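Local atomic coordinates of peroxiredoxin (Clostridioides difficile, PDB entry 6TSB), a protein that probably combines peroxide reduction with chitin hydrolysis in the spore coat, this chain being its glycoside hydrolase family 18 chitinase domain. Residues Gln124-Glu128 / Tyr129-Gly133; Asp310-Ser313 / Ile314-Thr318. One frame throughout, in Å; residues are numbered along the deposited sequence.

Contact 1: Gln124-Glu128 / Tyr129-Gly133; sequences QMINE and YALDG
M125, on the last turn of helix 112-128, meets both Y129 and L131. Its CG stands anti to the backbone N (chi1 176°), which brings it 4.1 Å from Y129 CD2 and equally near L131 CD1, so the methionine chain lies across both neighbours at a slant. The tyrosine ring turns an edge to the helix backbone: M125 O lies in the ring plane, 3.6 Å from Y129 CD2. E128 runs alongside the ring, pointing the same way, with its carboxylate only 19° from the ring plane and OE2 3.7 Å from Y129 CE2. The ring also packs on helix 75-83, while M125 and L131 both rest on V95 of strand 92-98.

After Y129 the backbone leaves the helix. Y129 N still gives a helical bond to M125 O, but A130 takes positive phi, and L131 N reaches back to I126 O over 2.9 Å, in the carbonyl plane and on a lone pair. A weak bond of 3.4 Å from A130 N to N127 O completes the pattern. I126 CD1 then meets G133 CA at 4.1 Å, where strand 133-137 begins. The arrangement is a Schellman motif ending the helix of a beta-alpha-beta crossover in the TIM barrel, with D132 and G133 opening the family 18 signature DGxDxDxE.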
loop_
_atom_site.group_PDB
_atom_site.type_symbol
_atom_site.label_atom_id
_atom_site.label_comp_id
_atom_site.label_asym_id
_atom_site.label_seq_id
_atom_site.Cartn_x
_atom_site.Cartn_y
_atom_site.Cartn_z
ATOM N N GLN A 124 40.387 27.610 -8.605
ATOM C CA GLN A 124 40.345 28.810 -7.752
ATOM C C GLN A 124 39.163 28.692 -6.793
ATOM O O GLN A 124 39.344 28.932 -5.614
ATOM C CB GLN A 124 40.234 30.082 -8.576
ATOM C CG GLN A 124 40.699 31.291 -7.787
ATOM C CD GLN A 124 39.888 32.517 -8.122
ATOM O OE1 GLN A 124 40.143 33.192 -9.121
ATOM N NE2 GLN A 124 38.907 32.806 -7.274
ATOM N N MET A 125 37.987 28.352 -7.285
ATOM C CA MET A 125 36.799 28.195 -6.416
ATOM C C MET A 125 37.021 27.047 -5.417
ATOM O O MET A 125 36.580 27.184 -4.255
ATOM C CB MET A 125 35.562 27.944 -7.267
ATOM C CG MET A 125 34.332 27.668 -6.460
ATOM S SD MET A 125 32.982 27.337 -7.572
ATOM C CE MET A 125 32.772 28.981 -8.249
ATOM N N ILE A 126 37.708 25.972 -5.812
ATOM C CA ILE A 126 38.004 24.823 -4.907
ATOM C C ILE A 126 38.943 25.296 -3.794
ATOM O O ILE A 126 38.680 24.943 -2.638
ATOM C CB ILE A 126 38.571 23.594 -5.651
ATOM C CG1 ILE A 126 37.492 22.907 -6.496
ATOM C CG2 ILE A 126 39.217 22.614 -4.680
ATOM C CD1 ILE A 126 38.035 21.879 -7.478
ATOM N N ASN A 127 40.006 26.037 -4.110
ATOM C CA ASN A 127 40.980 26.505 -3.082
ATOM C C ASN A 127 40.314 27.546 -2.175
ATOM O O ASN A 127 40.504 27.470 -0.941
ATOM C CB ASN A 127 42.272 27.009 -3.728
ATOM C CG ASN A 127 43.075 25.867 -4.321
ATOM O OD1 ASN A 127 42.962 24.723 -3.885
ATOM N ND2 ASN A 127 43.890 26.161 -5.318
ATOM N N GLU A 128 39.511 28.436 -2.763
ATOM C CA GLU A 128 38.896 29.607 -2.086
ATOM C C GLU A 128 37.924 29.134 -0.995
ATOM O O GLU A 128 37.946 29.732 0.089
ATOM C CB GLU A 128 38.195 30.490 -3.122
ATOM C CG GLU A 128 37.367 31.620 -2.534
ATOM C CD GLU A 128 36.865 32.631 -3.559
ATOM O OE1 GLU A 128 37.589 32.881 -4.570
ATOM O OE2 GLU A 128 35.751 33.186 -3.342
ATOM N N TYR A 129 37.108 28.107 -1.274
ATOM C CA TYR A 129 36.075 27.570 -0.356
ATOM C C TYR A 129 36.518 26.287 0.358
ATOM O O TYR A 129 35.706 25.722 1.094
ATOM C CB TYR A 129 34.788 27.337 -1.130
ATOM C CG TYR A 129 34.022 28.590 -1.431
ATOM C CD1 TYR A 129 33.116 29.104 -0.524
ATOM C CD2 TYR A 129 34.170 29.250 -2.634
ATOM C CE1 TYR A 129 32.394 30.254 -0.792
ATOM C CE2 TYR A 129 33.437 30.391 -2.925
ATOM C CZ TYR A 129 32.548 30.904 -1.999
ATOM O OH TYR A 129 31.809 32.018 -2.290
ATOM N N ALA A 130 37.763 25.856 0.180
ATOM C CA ALA A 130 38.265 24.533 0.625
ATOM C C ALA A 130 37.252 23.440 0.241
ATOM O O ALA A 130 36.917 22.608 1.112
ATOM C CB ALA A 130 38.520 24.547 2.116
ATOM N N LEU A 131 36.794 23.421 -1.016
ATOM C CA LEU A 131 35.868 22.369 -1.501
ATOM C C LEU A 131 36.620 21.047 -1.624
ATOM O O LEU A 131 37.859 21.061 -1.777
ATOM C CB LEU A 131 35.284 22.749 -2.856
ATOM C CG LEU A 131 34.517 24.065 -2.928
ATOM C CD1 LEU A 131 33.970 24.210 -4.343
ATOM C CD2 LEU A 131 33.392 24.100 -1.915
ATOM N N ASP A 132 35.880 19.952 -1.583
ATOM C CA ASP A 132 36.404 18.579 -1.800
ATOM C C ASP A 132 36.402 18.272 -3.311
ATOM O O ASP A 132 37.134 17.367 -3.755
ATOM C CB ASP A 132 35.567 17.616 -0.970
ATOM C CG ASP A 132 35.720 17.844 0.524
ATOM O OD1 ASP A 132 36.838 17.580 1.033
ATOM O OD2 ASP A 132 34.718 18.276 1.164
ATOM N N GLY A 133 35.591 19.008 -4.073
ATOM C CA GLY A 133 35.757 19.085 -5.526
ATOM C C GLY A 133 34.533 19.642 -6.205
ATOM O O GLY A 133 33.838 20.460 -5.610
#

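Contact 2: Asp310-Ser313 / Ile314-Thr318; sequences DALS and IFLKT
This is a local, buried contact within the first turns of helix 311-323, where a capping box between D310 and S313 starts the helix. The helix follows the antiparallel sheet 286-307 and packs against helices 341-351 and 353-361 of its own chain, while I314 touches I258 in barrel strand 254-264 of the second subunit, consistent with an exchanged C-terminal part whose helix packs on the partner's barrel. In the box, S313 N donates to D310 OD1 at 3.2 Å, meeting the oxygen nearly along its C-O axis, and D310 N returns a bond of 3.3 Å to S313 OG. The serine hydroxyl can receive it because chi1 of 74° sets OG between its own backbone N and carbonyl carbon, within reach of D310 N. D310 OD1 also takes a weak bond from L312 N, so one carboxylate oxygen serves two amides of the first turn; OD2 is held by Y287 OH. S313 OG also bonds to D309.

After the cap, ordinary helical bonds run from I314 N to D310 O through K317 N to S313 O. I314 CG1 comes to 3.1 Å from D310 O, with CD1 also close, a tight approach. One turn apart, L312 CG and L316 CD1 meet at 4.3 Å, and both leucines continue onto F367 of the second subunit. F315, whose CG is anti to the backbone N (chi1 167°), carries its ring away from the first turn to helix 353-361 and the same F367 of that subunit. K317 leaves in an extended chain: its CB, CG and CD all pass within 3.4 to 3.6 Å of S313 O before NZ forms a salt bridge with D309 OD2 and a hydrogen bond to A223 O of the second subunit.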
loop_
_atom_site.group_PDB
_atom_site.type_symbol
_atom_site.label_atom_id
_atom_site.label_comp_id
_atom_site.label_asym_id
_atom_site.label_seq_id
_atom_site.Cartn_x
_atom_site.Cartn_y
_atom_site.Cartn_z
ATOM N N ASP A 310 -9.816 -4.324 3.864
ATOM C CA ASP A 310 -9.778 -3.597 2.562
ATOM C C ASP A 310 -9.799 -4.658 1.466
ATOM O O ASP A 310 -10.154 -5.813 1.783
ATOM C CB ASP A 310 -8.582 -2.645 2.484
ATOM C CG ASP A 310 -7.234 -3.344 2.425
ATOM O OD1 ASP A 310 -7.198 -4.603 2.550
ATOM O OD2 ASP A 310 -6.221 -2.623 2.260
ATOM N N ALA A 311 -9.426 -4.292 0.247
ATOM C CA ALA A 311 -9.602 -5.146 -0.949
ATOM C C ALA A 311 -8.662 -6.369 -0.896
ATOM O O ALA A 311 -9.019 -7.465 -1.436
ATOM C CB ALA A 311 -9.345 -4.309 -2.165
ATOM N N LEU A 312 -7.473 -6.161 -0.327
ATOM C CA LEU A 312 -6.401 -7.178 -0.218
ATOM C C LEU A 312 -6.800 -8.221 0.844
ATOM O O LEU A 312 -6.836 -9.416 0.496
ATOM C CB LEU A 312 -5.070 -6.513 0.142
ATOM C CG LEU A 312 -3.924 -7.494 0.386
ATOM C CD1 LEU A 312 -3.627 -8.285 -0.893
ATOM C CD2 LEU A 312 -2.675 -6.791 0.934
ATOM N N SER A 313 -7.070 -7.814 2.091
ATOM C CA SER A 313 -7.495 -8.767 3.155
ATOM C C SER A 313 -8.833 -9.442 2.778
ATOM O O SER A 313 -8.998 -10.605 3.175
ATOM C CB SER A 313 -7.488 -8.143 4.528
ATOM O OG SER A 313 -8.584 -7.261 4.688
ATOM N N ILE A 314 -9.688 -8.858 1.926
ATOM C CA ILE A 314 -10.917 -9.563 1.420
ATOM C C ILE A 314 -10.554 -10.571 0.332
ATOM O O ILE A 314 -11.215 -11.654 0.247
ATOM C CB ILE A 314 -11.982 -8.588 0.884
ATOM C CG1 ILE A 314 -12.550 -7.714 2.004
ATOM C CG2 ILE A 314 -13.080 -9.326 0.126
ATOM C CD1 ILE A 314 -13.351 -6.547 1.508
ATOM N N PHE A 315 -9.596 -10.230 -0.529
ATOM C CA PHE A 315 -9.079 -11.189 -1.541
ATOM C C PHE A 315 -8.480 -12.422 -0.828
ATOM O O PHE A 315 -8.808 -13.553 -1.191
ATOM C CB PHE A 315 -8.055 -10.501 -2.437
ATOM C CG PHE A 315 -7.255 -11.463 -3.268
ATOM C CD1 PHE A 315 -7.789 -12.007 -4.424
ATOM C CD2 PHE A 315 -5.970 -11.825 -2.877
ATOM C CE1 PHE A 315 -7.052 -12.899 -5.187
ATOM C CE2 PHE A 315 -5.230 -12.714 -3.637
ATOM C CZ PHE A 315 -5.771 -13.250 -4.789
ATOM N N LEU A 316 -7.686 -12.189 0.221
ATOM C CA LEU A 316 -6.996 -13.222 1.033
ATOM C C LEU A 316 -8.022 -14.077 1.812
ATOM O O LEU A 316 -7.912 -15.332 1.732
ATOM C CB LEU A 316 -5.982 -12.513 1.940
ATOM C CG LEU A 316 -4.787 -11.894 1.202
ATOM C CD1 LEU A 316 -3.747 -11.383 2.190
ATOM C CD2 LEU A 316 -4.159 -12.896 0.237
ATOM N N LYS A 317 -9.006 -13.446 2.477
ATOM C CA LYS A 317 -10.141 -14.157 3.139
ATOM C C LYS A 317 -10.915 -14.992 2.111
ATOM O O LYS A 317 -11.177 -16.157 2.435
ATOM C CB LYS A 317 -11.022 -13.173 3.914
ATOM C CG LYS A 317 -10.519 -12.977 5.335
ATOM C CD LYS A 317 -10.950 -11.699 6.036
ATOM C CE LYS A 317 -10.089 -11.479 7.262
ATOM N NZ LYS A 317 -10.706 -10.538 8.210
ATOM N N THR A 318 -11.250 -14.460 0.930
ATOM C CA THR A 318 -12.035 -15.210 -0.082
ATOM C C THR A 318 -11.180 -16.341 -0.674
ATOM O O THR A 318 -11.765 -17.375 -1.121
ATOM C CB THR A 318 -12.588 -14.290 -1.188
ATOM O OG1 THR A 318 -11.563 -13.446 -1.722
ATOM C CG2 THR A 318 -13.746 -13.434 -0.701
#

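The two contacts treat opposite ends of different helices: 124-133 closes one and 310-318 opens another, about 59 Å away between centres. In contact 1, M125 and L131 are buried on the barrel strand, while Q124, N127 and E128 are exposed; its helix end is closed by backbone bonds of the Schellman motif, with K173 also reaching L131 O. Contact 2 is buried, and there side-chain oxygens receive the amides of the opening turn. Contact 1 stays with strand 92-98 and helix 75-83 of its own barrel. In contact 2, I314 meets I258 of the second subunit's barrel strand, and L312, F315 and L316 meet its C-terminal F367, as expected if the C-terminal parts are swapped between the subunits.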